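Local coordinates for protein 3-hydroxyacyl-thioester dehydratase X (Mycobacterium tuberculosis, PDB 3WEW) that catalyses the reversible hydration of trans-enoyl-CoA to (3R)-3-hydroxyacyl-CoA, acting on a broad range of chain lengths with a preference for C8 to C12 substrates, at residues L105-S110 and W117-T122; A157-Y162 and I188-F193; F216-L221 and K246-L251; G227-E232 and T240-A245. All blocks are in the same frame, centred on the assembly; numbering follows the deposited sequence.

Interaction 1: L105-S110 and W117-T122; sequences LVTNVS and WHQVTT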
loop_
_atom_site.group_PDB
_atom_site.type_symbol
_atom_site.label_atom_id
_atom_site.label_comp_id
_atom_site.label_asym_id
_atom_site.label_seq_id
_atom_site.Cartn_x
_atom_site.Cartn_y
_atom_site.Cartn_z
ATOM N N LEU A 105 4.309 11.218 -3.823
ATOM C CA LEU A 105 2.962 11.388 -4.344
ATOM C C LEU A 105 2.026 11.559 -3.165
ATOM O O LEU A 105 1.892 10.665 -2.303
ATOM C CB LEU A 105 2.528 10.182 -5.145
ATOM C CG LEU A 105 2.920 10.075 -6.620
ATOM C CD1 LEU A 105 2.171 11.060 -7.511
ATOM C CD2 LEU A 105 4.395 10.225 -6.792
ATOM N N VAL A 106 1.379 12.721 -3.137
ATOM C CA VAL A 106 0.619 13.148 -1.998
ATOM C C VAL A 106 -0.832 13.212 -2.374
ATOM O O VAL A 106 -1.183 14.039 -3.185
ATOM C CB VAL A 106 1.071 14.527 -1.546
ATOM C CG1 VAL A 106 0.291 14.934 -0.294
ATOM C CG2 VAL A 106 2.576 14.536 -1.278
ATOM N N THR A 107 -1.658 12.378 -1.748
ATOM C CA THR A 107 -3.055 12.216 -2.116
ATOM C C THR A 107 -3.982 12.612 -0.956
ATOM O O THR A 107 -3.752 12.250 0.162
ATOM C CB THR A 107 -3.337 10.741 -2.519
ATOM O OG1 THR A 107 -2.438 10.353 -3.565
ATOM C CG2 THR A 107 -4.706 10.550 -3.012
ATOM N N ASN A 108 -5.037 13.351 -1.258
ATOM C CA ASN A 108 -6.001 13.809 -0.284
ATOM C C ASN A 108 -7.342 13.340 -0.724
ATOM O O ASN A 108 -7.768 13.634 -1.829
ATOM C CB ASN A 108 -5.924 15.329 -0.154
ATOM C CG ASN A 108 -4.686 15.743 0.655
ATOM O OD1 ASN A 108 -4.619 15.473 1.836
ATOM N ND2 ASN A 108 -3.661 16.275 -0.002
ATOM N N VAL A 109 -7.999 12.553 0.121
ATOM C CA VAL A 109 -9.299 11.994 -0.225
ATOM C C VAL A 109 -10.364 12.629 0.651
ATOM O O VAL A 109 -10.259 12.599 1.887
ATOM C CB VAL A 109 -9.319 10.453 -0.123
ATOM C CG1 VAL A 109 -10.700 9.895 -0.473
ATOM C CG2 VAL A 109 -8.273 9.858 -1.065
ATOM N N SER A 110 -11.399 13.185 0.001
ATOM C CA SER A 110 -12.440 13.942 0.693
ATOM C C SER A 110 -13.786 13.308 0.600
ATOM O O SER A 110 -14.092 12.621 -0.371
ATOM C CB SER A 110 -12.504 15.341 0.122
ATOM O OG SER A 110 -11.250 15.943 0.396
ATOM N N TRP A 117 -8.842 11.444 4.514
ATOM C CA TRP A 117 -7.772 10.498 4.435
ATOM C C TRP A 117 -6.666 11.133 3.630
ATOM O O TRP A 117 -6.918 11.692 2.554
ATOM C CB TRP A 117 -8.331 9.280 3.741
ATOM C CG TRP A 117 -7.522 8.004 3.707
ATOM C CD1 TRP A 117 -7.584 6.941 4.586
ATOM C CD2 TRP A 117 -6.587 7.630 2.692
ATOM N NE1 TRP A 117 -6.707 5.951 4.182
ATOM C CE2 TRP A 117 -6.122 6.338 3.003
ATOM C CE3 TRP A 117 -6.102 8.273 1.538
ATOM C CZ2 TRP A 117 -5.193 5.695 2.236
ATOM C CZ3 TRP A 117 -5.189 7.616 0.764
ATOM C CH2 TRP A 117 -4.743 6.335 1.110
ATOM N N HIS A 118 -5.440 11.044 4.146
ATOM C CA HIS A 118 -4.297 11.767 3.564
ATOM C C HIS A 118 -3.116 10.829 3.489
ATOM O O HIS A 118 -2.794 10.156 4.459
ATOM C CB HIS A 118 -3.978 13.000 4.434
ATOM C CG HIS A 118 -2.664 13.651 4.138
ATOM N ND1 HIS A 118 -2.499 14.609 3.151
ATOM C CD2 HIS A 118 -1.455 13.508 4.721
ATOM C CE1 HIS A 118 -1.246 15.034 3.154
ATOM N NE2 HIS A 118 -0.585 14.363 4.076
ATOM N N GLN A 119 -2.492 10.760 2.330
ATOM C CA GLN A 119 -1.409 9.818 2.129
ATOM C C GLN A 119 -0.204 10.416 1.459
ATOM O O GLN A 119 -0.362 11.149 0.511
ATOM C CB GLN A 119 -1.891 8.666 1.255
ATOM C CG GLN A 119 -0.859 7.554 1.055
ATOM C CD GLN A 119 -1.397 6.486 0.166
ATOM O OE1 GLN A 119 -1.632 5.358 0.614
ATOM N NE2 GLN A 119 -1.662 6.843 -1.103
ATOM N N VAL A 120 0.996 10.038 1.919
ATOM C CA VAL A 120 2.244 10.299 1.209
ATOM C C VAL A 120 2.893 8.973 0.757
ATOM O O VAL A 120 3.266 8.162 1.577
ATOM C CB VAL A 120 3.255 11.081 2.060
ATOM C CG1 VAL A 120 4.486 11.387 1.236
ATOM C CG2 VAL A 120 2.691 12.392 2.557
ATOM N N THR A 121 3.005 8.778 -0.560
ATOM C CA THR A 121 3.535 7.564 -1.142
ATOM C C THR A 121 4.896 7.888 -1.762
ATOM O O THR A 121 5.014 8.844 -2.512
ATOM C CB THR A 121 2.576 6.995 -2.207
ATOM O OG1 THR A 121 1.341 6.540 -1.598
ATOM C CG2 THR A 121 3.229 5.829 -3.027
ATOM N N THR A 122 5.925 7.116 -1.424
ATOM C CA THR A 122 7.243 7.321 -2.021
ATOM C C THR A 122 7.624 6.193 -2.942
ATOM O O THR A 122 7.683 5.047 -2.531
ATOM C CB THR A 122 8.334 7.466 -0.976
ATOM O OG1 THR A 122 8.056 8.632 -0.187
ATOM C CG2 THR A 122 9.657 7.657 -1.675
#
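Asn108 and His118 face each other across an antiparallel hairpin, a non-hydrogen-bonded pair whose backbones make no bond to each other but whose side chains do. His118 ND1 donates to Asn108 OD1 over 2.6 Å, with an angle of 166° at the hydrogen. The acceptor lies close to the imidazole plane, whereas the donor stands tilted 32° from the plane of the amide carbonyl. With CG of His118 anti to its backbone N (chi1 167°) and CG of Asn108 beside its own, the two side chains run side by side on the face they share with Val106 and Val120. Here Val106 CG1 meets His118 CE1 at 3.8 Å.

The backbone groups that face inward are paired as well. Leu105 with Thr121 and Thr107 with Gln119 are each joined by two N-H···O bonds. At the third pair the bonds are unequal: Val109 N to Trp117 O is 2.8 Å, while the return bond from Trp117 N to Val109 O is 3.2 Å and more bent. On the other face, with Leu105, Thr107 and Thr121, Val109 CG2 rests against Trp117 CE3 at 3.7 Å. The polar end of Trp117 looks elsewhere, NE1 donating to Leu39 O, and Thr121 OG1 has a weak bond to Asn71 on strand 67-75. Leu105 and Thr107 pack on helix 47-55 from the same side.

The hairpin thus packs one buried face, with its backbone groups paired, against a helix, while on its partly exposed face the imidazole–amide bond ties neighbouring strands through side chains where the backbone supplies no bond.

Interaction 2: A157-Y162 and I188-F193; sequences AKIRRY and IAHGMF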
loop_
_atom_site.group_PDB
_atom_site.type_symbol
_atom_site.label_atom_id
_atom_site.label_comp_id
_atom_site.label_asym_id
_atom_site.label_seq_id
_atom_site.Cartn_x
_atom_site.Cartn_y
_atom_site.Cartn_z
ATOM N N ALA A 157 -0.443 -16.804 -6.765
ATOM C CA ALA A 157 -1.864 -16.740 -7.144
ATOM C C ALA A 157 -2.584 -15.637 -6.390
ATOM O O ALA A 157 -3.241 -14.839 -6.975
ATOM C CB ALA A 157 -2.554 -18.075 -6.928
ATOM N N LYS A 158 -2.415 -15.592 -5.087
ATOM C CA LYS A 158 -2.997 -14.546 -4.270
ATOM C C LYS A 158 -2.632 -13.122 -4.718
ATOM O O LYS A 158 -3.445 -12.196 -4.637
ATOM C CB LYS A 158 -2.552 -14.762 -2.822
ATOM C CG LYS A 158 -3.203 -13.817 -1.825
ATOM C CD LYS A 158 -2.856 -14.208 -0.407
ATOM C CE LYS A 158 -3.855 -15.216 0.162
ATOM N NZ LYS A 158 -3.302 -15.713 1.464
ATOM N N ILE A 159 -1.394 -12.950 -5.163
ATOM C CA ILE A 159 -0.897 -11.658 -5.652
ATOM C C ILE A 159 -1.401 -11.347 -7.043
ATOM O O ILE A 159 -1.699 -10.199 -7.361
ATOM C CB ILE A 159 0.628 -11.604 -5.581
ATOM C CG1 ILE A 159 1.076 -11.632 -4.109
ATOM C CG2 ILE A 159 1.155 -10.345 -6.269
ATOM C CD1 ILE A 159 0.695 -10.386 -3.290
ATOM N N ARG A 160 -1.533 -12.357 -7.887
ATOM C CA ARG A 160 -2.240 -12.151 -9.154
ATOM C C ARG A 160 -3.660 -11.624 -8.851
ATOM O O ARG A 160 -4.175 -10.704 -9.507
ATOM C CB ARG A 160 -2.269 -13.442 -9.978
ATOM C CG ARG A 160 -0.978 -13.706 -10.760
ATOM C CD ARG A 160 -1.141 -14.779 -11.858
ATOM N NE ARG A 160 -1.700 -16.038 -11.367
ATOM C CZ ARG A 160 -0.981 -17.062 -10.875
ATOM N NH1 ARG A 160 0.366 -16.997 -10.787
ATOM N NH2 ARG A 160 -1.593 -18.180 -10.472
ATOM N N ARG A 161 -4.267 -12.195 -7.814
ATOM C CA ARG A 161 -5.596 -11.764 -7.382
ATOM C C ARG A 161 -5.577 -10.325 -6.755
ATOM O O ARG A 161 -6.406 -9.495 -7.082
ATOM C CB ARG A 161 -6.234 -12.831 -6.471
ATOM C CG ARG A 161 -7.610 -12.448 -5.923
ATOM C CD ARG A 161 -8.313 -13.612 -5.190
ATOM N NE ARG A 161 -8.343 -14.797 -6.052
ATOM C CZ ARG A 161 -9.198 -14.975 -7.060
ATOM N NH1 ARG A 161 -10.125 -14.048 -7.331
ATOM N NH2 ARG A 161 -9.126 -16.079 -7.791
ATOM N N TYR A 162 -4.625 -10.041 -5.885
ATOM C CA TYR A 162 -4.471 -8.681 -5.390
ATOM C C TYR A 162 -4.278 -7.633 -6.543
ATOM O O TYR A 162 -4.858 -6.527 -6.509
ATOM C CB TYR A 162 -3.340 -8.585 -4.345
ATOM C CG TYR A 162 -3.197 -7.177 -3.838
ATOM C CD1 TYR A 162 -4.101 -6.650 -2.913
ATOM C CD2 TYR A 162 -2.236 -6.324 -4.371
ATOM C CE1 TYR A 162 -4.017 -5.324 -2.522
ATOM C CE2 TYR A 162 -2.131 -5.014 -3.946
ATOM C CZ TYR A 162 -3.035 -4.515 -3.036
ATOM O OH TYR A 162 -2.924 -3.201 -2.609
ATOM N N ILE A 188 7.449 -10.671 -7.068
ATOM C CA ILE A 188 7.377 -10.181 -5.677
ATOM C C ILE A 188 5.981 -9.687 -5.309
ATOM O O ILE A 188 5.210 -9.327 -6.179
ATOM C CB ILE A 188 8.412 -9.066 -5.399
ATOM C CG1 ILE A 188 8.064 -7.810 -6.200
ATOM C CG2 ILE A 188 9.806 -9.557 -5.747
ATOM C CD1 ILE A 188 8.944 -6.621 -5.971
ATOM N N ALA A 189 5.682 -9.678 -4.011
ATOM C CA ALA A 189 4.430 -9.111 -3.485
ATOM C C ALA A 189 4.384 -7.612 -3.594
ATOM O O ALA A 189 5.389 -6.964 -3.378
ATOM C CB ALA A 189 4.243 -9.465 -2.004
ATOM N N HIS A 190 3.197 -7.069 -3.812
ATOM C CA HIS A 190 3.014 -5.615 -3.825
ATOM C C HIS A 190 3.327 -5.189 -2.408
ATOM O O HIS A 190 2.952 -5.878 -1.468
ATOM C CB HIS A 190 1.559 -5.216 -4.126
ATOM C CG HIS A 190 1.024 -5.768 -5.407
ATOM N ND1 HIS A 190 0.559 -4.969 -6.430
ATOM C CD2 HIS A 190 0.864 -7.036 -5.825
ATOM C CE1 HIS A 190 0.152 -5.720 -7.429
ATOM N NE2 HIS A 190 0.332 -6.980 -7.087
ATOM N N GLY A 191 4.015 -4.078 -2.214
ATOM C CA GLY A 191 4.253 -3.670 -0.847
ATOM C C GLY A 191 2.941 -3.389 -0.134
ATOM O O GLY A 191 2.781 -3.734 1.057
ATOM N N MET A 192 1.996 -2.734 -0.844
ATOM C CA MET A 192 0.720 -2.417 -0.228
ATOM C C MET A 192 -0.197 -3.642 0.036
ATOM O O MET A 192 -1.139 -3.554 0.826
ATOM C CB MET A 192 -0.010 -1.318 -1.013
ATOM C CG MET A 192 0.641 0.046 -0.837
ATOM S SD MET A 192 0.758 0.544 0.879
ATOM C CE MET A 192 -0.939 1.042 1.147
ATOM N N PHE A 193 0.089 -4.784 -0.575
ATOM C CA PHE A 193 -0.624 -5.998 -0.191
ATOM C C PHE A 193 -0.228 -6.352 1.245
ATOM O O PHE A 193 -1.045 -6.637 2.116
ATOM C CB PHE A 193 -0.304 -7.209 -1.097
ATOM C CG PHE A 193 -0.864 -8.491 -0.548
ATOM C CD1 PHE A 193 -2.187 -8.890 -0.862
ATOM C CD2 PHE A 193 -0.156 -9.223 0.379
ATOM C CE1 PHE A 193 -2.742 -10.002 -0.300
ATOM C CE2 PHE A 193 -0.728 -10.356 0.968
ATOM C CZ PHE A 193 -2.010 -10.751 0.618
HETATM O O HOH W 1 -3.377 -2.411 -0.136
#
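Tyr162, His190 and Phe193 form an aromatic cluster that fastens helix 156-166 to the start of helix 191-197 in the MaoC-like hotdog domain. Tyr162 is its middle member and plays two roles. It turns its ring edge onto the face of His190, with CD2 3.5 Å from His190 CG and the planes at 74°, a T-shaped contact. Its own face is met by Phe193, whose CB lies over the ring centre and whose ring comes edge-on in an offset edge-to-face pair, Phe193 CD1 being 3.6 Å from Tyr162 CG. Both Tyr162 and Phe193 hold CG anti to the backbone N, which carries each ring straight out towards the other segment.

Ile159, one helical turn back, fills the angle between the rings by using two branches. CG2 touches the edge of His190, 3.4 Å from CD2, and CD1 lies over the face of Phe193 in a CH-pi contact, also reaching Ala189 CB at 3.9 Å. The methylene CD of Lys158 adds to the side of Phe193 at CZ, while its NZ is bonded to Arg153 O.

Further out, His190 occupies the N-cap position of its helix. It stacks on His173 and touches Asp168; Asp168 and His173 have the spacing of the catalytic aspartate-histidine pair of R-specific hydratases, so His190 probably lies in the second shell of the active site. Tyr25 and Thr29 of helix 19-29 pack on Tyr162. At the far end of that ring a water bridges the segments, 2.6 Å from Tyr162 OH and donating to Met192 O at 2.7 Å.

Interaction 3: F216-L221 and K246-L251; sequences FAKPVL and KGYPHL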
loop_
_atom_site.group_PDB
_atom_site.type_symbol
_atom_site.label_atom_id
_atom_site.label_comp_id
_atom_site.label_asym_id
_atom_site.label_seq_id
_atom_site.Cartn_x
_atom_site.Cartn_y
_atom_site.Cartn_z
ATOM N N PHE A 216 9.238 0.052 3.653
ATOM C CA PHE A 216 9.466 -1.224 2.973
ATOM C C PHE A 216 10.943 -1.504 2.887
ATOM O O PHE A 216 11.729 -0.600 2.629
ATOM C CB PHE A 216 8.863 -1.226 1.567
ATOM C CG PHE A 216 7.369 -1.159 1.581
ATOM C CD1 PHE A 216 6.625 -2.233 2.068
ATOM C CD2 PHE A 216 6.696 -0.005 1.206
ATOM C CE1 PHE A 216 5.249 -2.169 2.157
ATOM C CE2 PHE A 216 5.311 0.039 1.278
ATOM C CZ PHE A 216 4.585 -1.039 1.750
ATOM N N ALA A 217 11.326 -2.765 3.081
ATOM C CA ALA A 217 12.735 -3.159 2.960
ATOM C C ALA A 217 12.924 -4.224 1.870
ATOM O O ALA A 217 12.867 -3.918 0.699
ATOM C CB ALA A 217 13.279 -3.629 4.324
ATOM N N LYS A 218 13.152 -5.468 2.260
ATOM C CA LYS A 218 13.436 -6.484 1.289
ATOM C C LYS A 218 12.123 -6.900 0.665
ATOM O O LYS A 218 11.127 -7.091 1.356
ATOM C CB LYS A 218 14.153 -7.695 1.910
ATOM C CG LYS A 218 15.432 -7.315 2.665
ATOM C CD LYS A 218 16.517 -6.704 1.769
ATOM C CE LYS A 218 17.382 -7.799 1.138
ATOM N NZ LYS A 218 18.405 -7.251 0.200
ATOM N N PRO A 219 12.124 -7.061 -0.650
ATOM C CA PRO A 219 10.907 -7.532 -1.259
ATOM C C PRO A 219 10.536 -8.898 -0.739
ATOM O O PRO A 219 11.397 -9.631 -0.289
ATOM C CB PRO A 219 11.246 -7.589 -2.744
ATOM C CG PRO A 219 12.720 -7.518 -2.858
ATOM C CD PRO A 219 13.231 -6.887 -1.603
ATOM N N VAL A 220 9.246 -9.208 -0.779
ATOM C CA VAL A 220 8.722 -10.546 -0.475
ATOM C C VAL A 220 8.708 -11.380 -1.779
ATOM O O VAL A 220 7.904 -11.127 -2.643
ATOM C CB VAL A 220 7.276 -10.441 0.082
ATOM C CG1 VAL A 220 6.807 -11.766 0.640
ATOM C CG2 VAL A 220 7.196 -9.412 1.181
ATOM N N LEU A 221 9.634 -12.325 -1.923
ATOM C CA LEU A 221 9.741 -13.215 -3.113
ATOM C C LEU A 221 8.737 -14.308 -2.978
ATOM O O LEU A 221 8.637 -14.945 -1.927
ATOM C CB LEU A 221 11.097 -13.904 -3.194
ATOM C CG LEU A 221 12.321 -13.005 -3.060
ATOM C CD1 LEU A 221 13.552 -13.863 -2.842
ATOM C CD2 LEU A 221 12.493 -12.121 -4.281
ATOM N N LYS A 246 15.867 -16.960 7.516
ATOM C CA LYS A 246 16.764 -15.862 7.119
ATOM C C LYS A 246 16.473 -14.684 8.028
ATOM O O LYS A 246 17.398 -13.967 8.383
ATOM C CB LYS A 246 16.621 -15.449 5.639
ATOM N N GLY A 247 15.199 -14.467 8.402
ATOM C CA GLY A 247 14.853 -13.447 9.420
ATOM C C GLY A 247 15.000 -11.971 9.013
ATOM O O GLY A 247 14.754 -11.077 9.833
ATOM N N TYR A 248 15.361 -11.693 7.755
ATOM C CA TYR A 248 15.479 -10.304 7.316
ATOM C C TYR A 248 14.106 -9.583 7.263
ATOM O O TYR A 248 13.058 -10.239 7.145
ATOM C CB TYR A 248 16.334 -10.126 6.017
ATOM C CG TYR A 248 15.978 -10.884 4.712
ATOM C CD1 TYR A 248 14.702 -10.805 4.134
ATOM C CD2 TYR A 248 16.971 -11.592 3.991
ATOM C CE1 TYR A 248 14.408 -11.450 2.929
ATOM C CE2 TYR A 248 16.677 -12.235 2.783
ATOM C CZ TYR A 248 15.392 -12.159 2.259
ATOM O OH TYR A 248 15.060 -12.783 1.082
ATOM N N PRO A 249 14.106 -8.245 7.428
ATOM C CA PRO A 249 12.878 -7.456 7.486
ATOM C C PRO A 249 12.361 -7.110 6.118
ATOM O O PRO A 249 13.134 -6.655 5.278
ATOM C CB PRO A 249 13.313 -6.157 8.189
ATOM C CG PRO A 249 14.674 -6.442 8.731
ATOM C CD PRO A 249 15.267 -7.400 7.737
ATOM N N HIS A 250 11.061 -7.326 5.912
ATOM C CA HIS A 250 10.335 -6.889 4.697
ATOM C C HIS A 250 9.740 -5.515 4.883
ATOM O O HIS A 250 9.636 -4.718 3.934
ATOM C CB HIS A 250 9.198 -7.845 4.388
ATOM C CG HIS A 250 9.655 -9.205 3.961
ATOM N ND1 HIS A 250 10.524 -9.402 2.907
ATOM C CD2 HIS A 250 9.335 -10.438 4.425
ATOM C CE1 HIS A 250 10.725 -10.701 2.747
ATOM N NE2 HIS A 250 10.001 -11.351 3.645
ATOM N N LEU A 251 9.318 -5.249 6.110
ATOM C CA LEU A 251 8.904 -3.911 6.469
ATOM C C LEU A 251 8.826 -3.720 7.962
ATOM O O LEU A 251 8.737 -4.702 8.713
ATOM C CB LEU A 251 7.535 -3.591 5.866
ATOM C CG LEU A 251 6.333 -4.406 6.329
ATOM C CD1 LEU A 251 5.700 -3.935 7.633
ATOM C CD2 LEU A 251 5.324 -4.305 5.207
#
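Phe216 and Leu251 make a single antiparallel, non-hydrogen-bonded pair, after which the chain 217-221 leaves the strand and crosses the corner that segment 246-251 turns at His250. That corner is a classic beta bulge: His250 and Leu251 both face Leu241 on the adjoining strand of the hotdog sheet. Two backbone bonds follow the pair. Ala217 N reaches His250 O at 2.7 Å, approaching from above the carbonyl plane, and Lys218 N reaches Pro249 O at 3.2 Å, lying in the carbonyl plane on a lone pair.

His250 is the side chain on which the contact turns. With CG beside the backbone N (chi1 -68°), the imidazole folds back beneath the loop, where ND1 donates to Lys218 O over 2.8 Å. The carbonyl oxygen sits near the ring plane, although the donor stands well above the plane of that carbonyl. One ring face is covered by Val220 CG2, 3.8 Å from the ring centroid, in a CH-pi contact. The buried ring is therefore gripped both at an edge and over a face, which should restrict its rotation.

The remaining side-chain contacts are made by carbon atoms. Leu251 lies alongside Phe216, CD2 to CE1 3.7 Å, both pointing the same way, and Thr194 of helix 191-197 touches Leu251 while Ala195 touches Phe216. Towards the solvent, Lys218 crosses Tyr248 at about a right angle. The lysine's aliphatic part, not its ammonium end, does the touching: CG lies over the Tyr248 ring face, 3.9 Å from CD1.

Interaction 4: G227-E232 and T240-A245; sequences GLYVAE and TLRNMA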
loop_
_atom_site.group_PDB
_atom_site.type_symbol
_atom_site.label_atom_id
_atom_site.label_comp_id
_atom_site.label_asym_id
_atom_site.label_seq_id
_atom_site.Cartn_x
_atom_site.Cartn_y
_atom_site.Cartn_z
ATOM N N GLY A 227 6.602 -13.820 8.904
ATOM C CA GLY A 227 6.094 -13.685 10.273
ATOM C C GLY A 227 6.014 -12.230 10.660
ATOM O O GLY A 227 6.884 -11.437 10.315
ATOM N N LEU A 228 4.940 -11.901 11.359
ATOM C CA LEU A 228 4.648 -10.567 11.759
ATOM C C LEU A 228 4.943 -10.463 13.236
ATOM O O LEU A 228 4.466 -11.299 14.031
ATOM C CB LEU A 228 3.173 -10.237 11.494
ATOM C CG LEU A 228 2.759 -8.863 12.030
ATOM C CD1 LEU A 228 3.583 -7.749 11.372
ATOM C CD2 LEU A 228 1.258 -8.600 11.894
ATOM N N TYR A 229 5.709 -9.437 13.613
ATOM C CA TYR A 229 5.983 -9.187 15.043
ATOM C C TYR A 229 5.279 -7.907 15.495
ATOM O O TYR A 229 5.309 -6.908 14.814
ATOM C CB TYR A 229 7.513 -9.211 15.314
ATOM C CG TYR A 229 8.047 -10.570 14.947
ATOM C CD1 TYR A 229 8.185 -11.574 15.918
ATOM C CD2 TYR A 229 8.301 -10.902 13.609
ATOM C CE1 TYR A 229 8.619 -12.853 15.582
ATOM C CE2 TYR A 229 8.754 -12.173 13.255
ATOM C CZ TYR A 229 8.906 -13.144 14.244
ATOM O OH TYR A 229 9.306 -14.415 13.908
ATOM N N VAL A 230 4.588 -7.980 16.624
ATOM C CA VAL A 230 3.757 -6.893 17.071
ATOM C C VAL A 230 4.045 -6.573 18.521
ATOM O O VAL A 230 3.848 -7.414 19.400
ATOM C CB VAL A 230 2.254 -7.211 16.957
ATOM C CG1 VAL A 230 1.430 -6.035 17.499
ATOM C CG2 VAL A 230 1.873 -7.537 15.525
ATOM N N ALA A 231 4.506 -5.350 18.744
ATOM C CA ALA A 231 4.552 -4.790 20.067
ATOM C C ALA A 231 3.530 -3.654 20.194
ATOM O O ALA A 231 3.240 -2.956 19.239
ATOM C CB ALA A 231 5.959 -4.303 20.400
ATOM N N GLU A 232 3.007 -3.518 21.414
ATOM C CA GLU A 232 2.103 -2.461 21.856
ATOM C C GLU A 232 2.883 -1.220 22.373
ATOM O O GLU A 232 2.815 -0.906 23.561
ATOM C CB GLU A 232 1.245 -3.023 22.990
ATOM C CG GLU A 232 -0.185 -2.511 23.034
ATOM C CD GLU A 232 -1.189 -3.569 22.596
ATOM O OE1 GLU A 232 -2.040 -3.960 23.432
ATOM O OE2 GLU A 232 -1.101 -4.019 21.427
ATOM N N THR A 240 6.775 -5.419 12.625
ATOM C CA THR A 240 7.877 -5.803 11.798
ATOM C C THR A 240 7.457 -7.080 11.141
ATOM O O THR A 240 7.086 -8.034 11.816
ATOM C CB THR A 240 9.130 -6.050 12.640
ATOM O OG1 THR A 240 9.413 -4.873 13.414
ATOM C CG2 THR A 240 10.334 -6.414 11.745
ATOM N N LEU A 241 7.487 -7.089 9.825
ATOM C CA LEU A 241 7.264 -8.306 9.077
ATOM C C LEU A 241 8.595 -8.879 8.612
ATOM O O LEU A 241 9.367 -8.155 7.941
ATOM C CB LEU A 241 6.392 -8.027 7.845
ATOM C CG LEU A 241 5.993 -9.279 7.066
ATOM C CD1 LEU A 241 4.904 -10.054 7.812
ATOM C CD2 LEU A 241 5.502 -8.875 5.711
ATOM N N ARG A 242 8.855 -10.155 8.927
ATOM C CA ARG A 242 10.115 -10.784 8.551
ATOM C C ARG A 242 9.975 -12.035 7.685
ATOM O O ARG A 242 9.019 -12.808 7.782
ATOM C CB ARG A 242 10.911 -11.167 9.803
ATOM C CG ARG A 242 11.211 -10.012 10.747
ATOM C CD ARG A 242 12.201 -10.410 11.872
ATOM N NE ARG A 242 13.150 -9.320 12.137
ATOM C CZ ARG A 242 13.040 -8.437 13.123
ATOM N NH1 ARG A 242 12.062 -8.525 14.046
ATOM N NH2 ARG A 242 13.928 -7.451 13.196
ATOM N N ASN A 243 10.978 -12.254 6.863
ATOM C CA ASN A 243 11.186 -13.558 6.265
ATOM C C ASN A 243 11.528 -14.627 7.349
ATOM O O ASN A 243 12.482 -14.479 8.128
ATOM C CB ASN A 243 12.301 -13.429 5.238
ATOM C CG ASN A 243 12.714 -14.752 4.644
ATOM O OD1 ASN A 243 11.924 -15.693 4.561
ATOM N ND2 ASN A 243 13.961 -14.818 4.201
ATOM N N MET A 244 10.740 -15.697 7.397
ATOM C CA MET A 244 10.841 -16.683 8.497
ATOM C C MET A 244 12.136 -17.496 8.556
ATOM O O MET A 244 12.637 -17.769 9.643
ATOM C CB MET A 244 9.639 -17.634 8.498
ATOM C CG MET A 244 8.409 -17.031 9.157
ATOM S SD MET A 244 8.839 -16.127 10.647
ATOM C CE MET A 244 8.814 -17.421 11.873
ATOM N N ALA A 245 12.662 -17.875 7.399
ATOM C CA ALA A 245 13.986 -18.494 7.302
ATOM C C ALA A 245 14.979 -17.506 6.692
ATOM O O ALA A 245 14.950 -17.253 5.485
ATOM C CB ALA A 245 13.903 -19.746 6.437
#
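Tyr229 lies over the face of the hairpin that it shares with Thr240 and Arg242, and meets Thr240, Arg242 and Met244 in turn. Its CB starts 3.7 Å from Thr240 O, and the same oxygen lies near the ring plane at the edge, 3.6 Å from CD2. CG stands beside the backbone N (chi1 -61°), sending the ring lengthwise over the hairpin towards Gly227. Farther along, CE2 reaches Arg242 CD at 4.1 Å; the arginine chain crosses the ring at about a right angle, and its guanidinium is too distant for more than a weak cation-pi attraction. At the tip, OH touches Met244 CE at 3.7 Å and has its hydrogen-bonding partner outside the hairpin, at Pro146 O.

Met244 bends back so that its SD packs 3.7 Å from Gly227 CA, on the face where glycine presents no side chain. Beneath these contacts the backbones are joined by two antiparallel hydrogen-bonded pairs, Gly227 with Arg242 and Tyr229 with Thr240; Arg242 N to Gly227 O is 2.7 Å, as is Tyr229 N to Thr240 O. Between them Leu228 and Leu241 point to the opposite face, where Leu241 CD1 comes 4.1 Å from Leu228 CB. Val198 packs on Leu228 from that side.

With Leu228 and Leu241 buried on one face and Tyr229, Thr240 and Arg242 partly exposed on the other, this is a two-sided antiparallel beta hairpin, near one end of the long sheet of the hotdog fold.

Interactions 1, 3 and 4 belong to one continuous antiparallel sheet, interaction 1 lying on the opposite side of the chain's centre from the other two; its centre is about 24 Å from that of interaction 3. Interaction 4 is nested in the loop closed by interaction 3, and their strands are neighbours: His250 N and Leu241 O are 2.8 Å apart, probably a hydrogen bond. Interaction 2 adds the helical layer, meeting interaction 3 where Ala189 N probably bonds to Val220 O (3.0 Å). Between interactions 1 and 2 lies a magnesium ion, about 5 Å from the side chains of both Gln119 and Met192. His190, touching Asp168 and stacked on His173, places interaction 2 beside the probable active site.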